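PDB 3NRA: aspartate aminotransferase from Rhodobacter sphaeroides, which probably catalyses the pyridoxal-phosphate-dependent transfer of an amino group from L-aspartate to 2-oxoglutarate, giving oxaloacetate and L-glutamate. Local coordinates for residues L224-A229 / A336-F341. Numbering follows the deposited sequence.
Sequences LRYAGA and AGSYLF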
loop_
_atom_site.group_PDB
_atom_site.type_symbol
_atom_site.label_atom_id
_atom_site.label_comp_id
_atom_site.label_asym_id
_atom_site.label_seq_id
_atom_site.Cartn_x
_atom_site.Cartn_y
_atom_site.Cartn_z
ATOM N N LEU B 224 23.763 -3.336 3.252
ATOM C CA LEU B 224 24.480 -4.584 3.036
ATOM C C LEU B 224 25.706 -4.301 2.191
ATOM O O LEU B 224 25.764 -4.683 1.047
ATOM C CB LEU B 224 23.583 -5.627 2.366
ATOM C CG LEU B 224 24.116 -7.064 2.467
ATOM C CD1 LEU B 224 23.711 -7.642 3.847
ATOM C CD2 LEU B 224 23.595 -7.944 1.327
ATOM N N ARG B 225 26.699 -3.648 2.798
ATOM C CA ARG B 225 27.851 -3.074 2.065
ATOM C C ARG B 225 29.074 -3.946 2.317
ATOM O O ARG B 225 29.417 -4.210 3.457
ATOM C CB ARG B 225 28.106 -1.620 2.521
ATOM C CG ARG B 225 29.355 -0.939 1.890
ATOM C CD ARG B 225 29.535 0.532 2.346
ATOM N NE ARG B 225 29.580 0.676 3.807
ATOM C CZ ARG B 225 30.636 0.432 4.592
ATOM N NH1 ARG B 225 31.815 0.063 4.091
ATOM N NH2 ARG B 225 30.505 0.558 5.907
ATOM N N TYR B 226 29.705 -4.419 1.244
ATOM C CA TYR B 226 30.772 -5.397 1.363
ATOM C C TYR B 226 32.083 -4.757 1.826
ATOM O O TYR B 226 32.306 -3.557 1.645
ATOM C CB TYR B 226 30.938 -6.182 0.051
ATOM C CG TYR B 226 29.710 -7.017 -0.234
ATOM C CD1 TYR B 226 29.322 -8.028 0.639
ATOM C CD2 TYR B 226 28.851 -6.693 -1.287
ATOM C CE1 TYR B 226 28.151 -8.743 0.440
ATOM C CE2 TYR B 226 27.699 -7.401 -1.506
ATOM C CZ TYR B 226 27.339 -8.424 -0.622
ATOM O OH TYR B 226 26.197 -9.113 -0.817
ATOM N N ALA B 227 32.902 -5.558 2.503
ATOM C CA ALA B 227 34.157 -5.067 3.102
ATOM C C ALA B 227 35.036 -4.460 2.022
ATOM O O ALA B 227 35.248 -5.061 0.974
ATOM C CB ALA B 227 34.898 -6.208 3.814
ATOM N N GLY B 228 35.479 -3.232 2.242
ATOM C CA GLY B 228 36.279 -2.534 1.237
ATOM C C GLY B 228 35.456 -1.932 0.096
ATOM O O GLY B 228 36.024 -1.533 -0.949
ATOM N N ALA B 229 34.134 -1.850 0.265
ATOM C CA ALA B 229 33.317 -1.042 -0.631
ATOM C C ALA B 229 33.080 0.314 0.047
ATOM O O ALA B 229 32.853 0.380 1.249
ATOM C CB ALA B 229 32.009 -1.727 -0.933
ATOM N N ALA B 336 27.313 -3.424 -2.871
ATOM C CA ALA B 336 26.371 -3.576 -1.778
ATOM C C ALA B 336 25.126 -4.308 -2.273
ATOM O O ALA B 336 24.856 -4.345 -3.468
ATOM C CB ALA B 336 26.008 -2.187 -1.184
ATOM N N GLY B 337 24.397 -4.920 -1.357
ATOM C CA GLY B 337 23.176 -5.669 -1.701
ATOM C C GLY B 337 23.463 -7.051 -2.257
ATOM O O GLY B 337 24.616 -7.441 -2.363
ATOM N N SER B 338 22.412 -7.799 -2.608
ATOM C CA SER B 338 22.533 -9.214 -2.981
ATOM C C SER B 338 22.092 -9.509 -4.432
ATOM O O SER B 338 21.573 -10.610 -4.711
ATOM C CB SER B 338 21.724 -10.072 -2.006
ATOM O OG SER B 338 21.928 -9.642 -0.678
ATOM N N TYR B 339 22.328 -8.557 -5.355
ATOM C CA TYR B 339 22.071 -8.780 -6.782
ATOM C C TYR B 339 23.360 -8.981 -7.611
ATOM O O TYR B 339 24.339 -8.276 -7.421
ATOM C CB TYR B 339 21.282 -7.637 -7.357
ATOM C CG TYR B 339 19.914 -7.520 -6.761
ATOM C CD1 TYR B 339 19.016 -8.607 -6.789
ATOM C CD2 TYR B 339 19.493 -6.334 -6.165
ATOM C CE1 TYR B 339 17.749 -8.501 -6.242
ATOM C CE2 TYR B 339 18.233 -6.227 -5.609
ATOM C CZ TYR B 339 17.363 -7.327 -5.647
ATOM O OH TYR B 339 16.114 -7.236 -5.076
ATOM N N LEU B 340 23.350 -10.006 -8.469
ATOM C CA LEU B 340 24.318 -10.175 -9.544
ATOM C C LEU B 340 23.580 -10.126 -10.888
ATOM O O LEU B 340 22.484 -10.713 -11.042
ATOM C CB LEU B 340 25.015 -11.511 -9.445
ATOM C CG LEU B 340 26.144 -11.751 -8.464
ATOM C CD1 LEU B 340 26.189 -13.264 -8.086
ATOM C CD2 LEU B 340 27.456 -11.323 -9.042
ATOM N N PHE B 341 24.210 -9.508 -11.867
ATOM C CA PHE B 341 23.621 -9.310 -13.167
ATOM C C PHE B 341 24.602 -9.769 -14.278
ATOM O O PHE B 341 25.186 -8.954 -14.976
ATOM C CB PHE B 341 23.272 -7.837 -13.285
ATOM C CG PHE B 341 22.306 -7.514 -14.363
ATOM C CD1 PHE B 341 21.061 -8.131 -14.417
ATOM C CD2 PHE B 341 22.589 -6.503 -15.274
ATOM C CE1 PHE B 341 20.149 -7.784 -15.373
ATOM C CE2 PHE B 341 21.674 -6.168 -16.247
ATOM C CZ PHE B 341 20.441 -6.807 -16.283
#
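With chi1 at -65°, Y226 swings its ring anti to its own carbonyl carbon, bringing the ring alongside A336 and its hydroxyl to G337, while L224, its CG opposite the backbone N, places CD2 beside S338. The Y226 hydroxyl donates to the main chain: OH lies 2.8 Å from G337 O, which sits near the ring plane at its edge. The phenol oxygen approaches from above that carbonyl's plane, 46° out of it. At the same residue, G337 N donates to L224 O at 2.8 Å with an N-H...O angle of 160°. The same oxygen takes a CA-H...O contact from A336 CA at 3.1 Å, and R225 and A336 form a single beta bridge. The S338 hydroxyl is hydrogen-bonded to Y221. Away from the interface, R225 NH1 spans the type II turn Y226-A229 to A229 O (3.0 Å). Helix 304-324 adds Q313 and R316 against Y226. Both polar groups of G337 are thus satisfied from 224-229, tying the loop after strand 214-218 to the run into strand 339-340, where Y339 OH bonds NZ of the pyridoxal-phosphate-bearing lysine at position 253: the contact lies close to, rather than in, the cofactor site.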